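Local coordinates for protein cryptochrome DASH, chloroplastic/mitochondrial (Arabidopsis thaliana, PDB 2VTB) that repairs cyclobutane pyrimidine dimers in single-stranded DNA with FAD and a folate chromophore, and may also serve as a photoreceptor, at residues A[206-211]-A[299-304]. Numbering follows the deposited sequence.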
ATOM      1  N   CYS A 206      -4.876 -21.254   1.071  1.00 45.19           N
ATOM      2  CA  CYS A 206      -3.658 -21.079   0.264  1.00 45.56           C
ATOM      3  C   CYS A 206      -2.742 -22.284   0.284  1.00 45.14           C
ATOM      4  O   CYS A 206      -2.807 -23.120   1.188  1.00 44.81           O
ATOM      5  CB  CYS A 206      -2.845 -19.888   0.766  1.00 45.90           C
ATOM      6  SG  CYS A 206      -3.767 -18.385   0.850  1.00 48.59           S
ATOM      7  N   SER A 207      -1.870 -22.337  -0.719  1.00 44.89           N
ATOM      8  CA  SER A 207      -0.751 -23.271  -0.749  1.00 44.87           C
ATOM      9  C   SER A 207       0.567 -22.500  -0.672  1.00 44.18           C
ATOM     10  O   SER A 207       0.627 -21.301  -0.966  1.00 43.99           O
ATOM     11  CB  SER A 207      -0.779 -24.099  -2.034  1.00 44.98           C
ATOM     12  OG  SER A 207      -1.860 -25.007  -2.026  1.00 46.82           O
ATOM     13  N   ILE A 208       1.618 -23.199  -0.266  1.00 43.46           N
ATOM     14  CA  ILE A 208       2.961 -22.645  -0.266  1.00 42.96           C
ATOM     15  C   ILE A 208       3.599 -23.085  -1.580  1.00 42.71           C
ATOM     16  O   ILE A 208       3.507 -24.254  -1.951  1.00 42.31           O
ATOM     17  CB  ILE A 208       3.773 -23.149   0.952  1.00 43.20           C
ATOM     18  CG1 ILE A 208       3.120 -22.666   2.257  1.00 43.34           C
ATOM     19  CG2 ILE A 208       5.224 -22.682   0.872  1.00 42.36           C
ATOM     20  CD1 ILE A 208       3.759 -23.220   3.531  1.00 42.85           C
ATOM     21  N   ARG A 209       4.203 -22.150  -2.302  1.00 42.27           N
ATOM     22  CA  ARG A 209       4.827 -22.474  -3.580  1.00 42.45           C
ATOM     23  C   ARG A 209       6.101 -23.291  -3.365  1.00 42.79           C
ATOM     24  O   ARG A 209       6.753 -23.175  -2.318  1.00 42.65           O
ATOM     25  CB  ARG A 209       5.172 -21.204  -4.349  1.00 42.32           C
ATOM     26  CG  ARG A 209       3.981 -20.341  -4.723  1.00 42.29           C
ATOM     27  CD  ARG A 209       4.439 -19.090  -5.446  1.00 43.17           C
ATOM     28  NE  ARG A 209       3.319 -18.232  -5.821  1.00 43.87           N
ATOM     29  CZ  ARG A 209       3.410 -17.202  -6.660  1.00 44.66           C
ATOM     30  NH1 ARG A 209       4.559 -16.896  -7.253  1.00 45.82           N
ATOM     31  NH2 ARG A 209       2.333 -16.490  -6.931  1.00 44.73           N
ATOM     32  N   SER A 210       6.452 -24.113  -4.354  1.00 43.14           N
ATOM     33  CA  SER A 210       7.757 -24.786  -4.380  1.00 43.81           C
ATOM     34  C   SER A 210       8.870 -23.759  -4.501  1.00 43.71           C
ATOM     35  O   SER A 210       8.648 -22.675  -5.031  1.00 43.74           O
ATOM     36  CB  SER A 210       7.856 -25.738  -5.566  1.00 43.82           C
ATOM     37  OG  SER A 210       6.972 -26.822  -5.413  1.00 45.45           O
ATOM     38  N   SER A 211      10.063 -24.100  -4.015  1.00 43.86           N
ATOM     39  CA  SER A 211      11.227 -23.238  -4.214  1.00 44.13           C
ATOM     40  C   SER A 211      11.511 -23.102  -5.699  1.00 43.66           C
ATOM     41  O   SER A 211      11.365 -24.060  -6.451  1.00 43.38           O
ATOM     42  CB  SER A 211      12.470 -23.817  -3.527  1.00 44.15           C
ATOM     43  OG  SER A 211      12.295 -23.857  -2.131  1.00 46.54           O
ATOM     44  N   SER A 299      15.548 -18.808   2.650  1.00 39.94           N
ATOM     45  CA  SER A 299      14.170 -18.419   2.375  1.00 40.84           C
ATOM     46  C   SER A 299      13.178 -19.387   3.017  1.00 40.79           C
ATOM     47  O   SER A 299      13.473 -20.575   3.155  1.00 40.83           O
ATOM     48  CB  SER A 299      13.942 -18.369   0.868  1.00 41.23           C
ATOM     49  OG  SER A 299      13.705 -19.671   0.354  1.00 42.95           O
ATOM     50  N   PRO A 300      11.996 -18.880   3.419  1.00 41.14           N
ATOM     51  CA  PRO A 300      10.982 -19.746   4.030  1.00 41.05           C
ATOM     52  C   PRO A 300      10.465 -20.888   3.145  1.00 40.89           C
ATOM     53  O   PRO A 300      10.118 -21.941   3.678  1.00 40.91           O
ATOM     54  CB  PRO A 300       9.840 -18.783   4.388  1.00 41.35           C
ATOM     55  CG  PRO A 300      10.131 -17.511   3.715  1.00 41.94           C
ATOM     56  CD  PRO A 300      11.576 -17.470   3.366  1.00 41.05           C
ATOM     57  N   ARG A 301      10.403 -20.699   1.827  1.00 40.40           N
ATOM     58  CA  ARG A 301       9.981 -21.786   0.937  1.00 40.61           C
ATOM     59  C   ARG A 301      10.977 -22.949   0.946  1.00 40.09           C
ATOM     60  O   ARG A 301      10.580 -24.126   0.879  1.00 39.58           O
ATOM     61  CB  ARG A 301       9.775 -21.290  -0.490  1.00 41.02           C
ATOM     62  CG  ARG A 301       8.569 -20.359  -0.652  1.00 42.51           C
ATOM     63  CD  ARG A 301       8.278 -20.112  -2.115  1.00 45.18           C
ATOM     64  NE  ARG A 301       9.415 -19.499  -2.802  1.00 46.16           N
ATOM     65  CZ  ARG A 301       9.345 -18.439  -3.605  1.00 49.30           C
ATOM     66  NH1 ARG A 301       8.174 -17.849  -3.880  1.00 51.01           N
ATOM     67  NH2 ARG A 301      10.457 -17.969  -4.169  1.00 49.12           N
ATOM     68  N   PHE A 302      12.263 -22.616   1.024  1.00 39.44           N
ATOM     69  CA  PHE A 302      13.311 -23.627   1.186  1.00 39.40           C
ATOM     70  C   PHE A 302      13.159 -24.356   2.519  1.00 38.99           C
ATOM     71  O   PHE A 302      13.262 -25.577   2.572  1.00 38.97           O
ATOM     72  CB  PHE A 302      14.701 -22.986   1.085  1.00 39.39           C
ATOM     73  CG  PHE A 302      15.813 -23.863   1.600  1.00 39.73           C
ATOM     74  CD1 PHE A 302      16.203 -25.002   0.908  1.00 39.91           C
ATOM     75  CD2 PHE A 302      16.462 -23.554   2.785  1.00 39.74           C
ATOM     76  CE1 PHE A 302      17.231 -25.805   1.396  1.00 40.08           C
ATOM     77  CE2 PHE A 302      17.492 -24.353   3.266  1.00 40.21           C
ATOM     78  CZ  PHE A 302      17.870 -25.475   2.572  1.00 39.47           C
ATOM     79  N   ILE A 303      12.913 -23.605   3.592  1.00 38.83           N
ATOM     80  CA  ILE A 303      12.742 -24.206   4.919  1.00 38.60           C
ATOM     81  C   ILE A 303      11.538 -25.144   4.925  1.00 38.77           C
ATOM     82  O   ILE A 303      11.625 -26.263   5.439  1.00 38.27           O
ATOM     83  CB  ILE A 303      12.609 -23.143   6.038  1.00 38.49           C
ATOM     84  CG1 ILE A 303      13.908 -22.332   6.166  1.00 38.77           C
ATOM     85  CG2 ILE A 303      12.284 -23.812   7.385  1.00 38.48           C
ATOM     86  CD1 ILE A 303      13.780 -21.061   6.998  1.00 37.96           C
ATOM     87  N   TYR A 304      10.433 -24.707   4.322  1.00 39.11           N
ATOM     88  CA  TYR A 304       9.221 -25.534   4.249  1.00 39.53           C
ATOM     89  C   TYR A 304       9.461 -26.868   3.525  1.00 39.59           C
ATOM     90  O   TYR A 304       8.965 -27.903   3.966  1.00 39.20           O
ATOM     91  CB  TYR A 304       8.070 -24.762   3.590  1.00 40.08           C
ATOM     92  CG  TYR A 304       6.817 -25.593   3.381  1.00 40.56           C
ATOM     93  CD1 TYR A 304       6.077 -26.064   4.463  1.00 41.27           C
ATOM     94  CD2 TYR A 304       6.377 -25.910   2.101  1.00 40.69           C
ATOM     95  CE1 TYR A 304       4.923 -26.838   4.269  1.00 41.49           C
ATOM     96  CE2 TYR A 304       5.233 -26.673   1.898  1.00 41.95           C
ATOM     97  CZ  TYR A 304       4.512 -27.132   2.983  1.00 41.09           C
ATOM     98  OH  TYR A 304       3.389 -27.889   2.770  1.00 42.45           O
TER
HETATM   99  O   HOH W   1       8.231 -24.798  -0.633  1.00 33.68           O
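Ile208 packs over one face of the Tyr304 ring, and this apolar pair forms one end of the contact between the irregular chain 206-211 and the first turn of helix 300-313. Its CD1 makes a CH-pi contact 3.7 Å from the centroid of the Tyr304 ring and only 7° off the ring normal, while the other branch, CG2, lies 3.6 Å from Tyr304 CD2. The tyrosine swings out to meet it because its CG is anti to the backbone N (chi1 175°). Ile208 also touches Tyr179, and Tyr304 touches Leu324 of helix 318-340. With an alanine in place of Tyr304, the CD1 methyl of Ile208 would probably lose the ring face it rests on, opening a gap between loop and helix.

Arg301 supplies the middle of the interface with its aliphatic part: CD sits 3.4 Å from the carbonyl O of Arg209. A bend at chi3 (-60°) carries its guanidinium obliquely past Ser210 O and Ser211 CA to salt bridges from NH2 to Asp55 and Asp57. The extended chain of Arg209 leads away from the helix to Asp183. Arg209 NH1 and Arg301 NH1 lie 5.0 Å apart, and the aspartates probably offset their like charge.

Between the two backbones the polar link runs through water, which donates to Arg209 O (2.8 Å) and Arg301 O (2.9 Å) and lies in plane at the edge of the Tyr304 ring. Ser211 N bonds directly to Glu305 OE1, one residue further along the helix. Ser211 OG, hydrogen-bonded next to the segments, approaches Phe302 N too poorly angled for a bond; that N makes a weak N-cap bond to Ser299 OG (3.3 Å).

This is structural packing in the photolyase fold, joining the loop after helix 195-205 to a helix start whose Tyr304 side chain is about 12 Å from the bound FAD. Within the two segments, a methyl-on-ring contact, arginine methylenes and a shared water join them, whereas the arginine charges tie both to aspartates elsewhere in the chain.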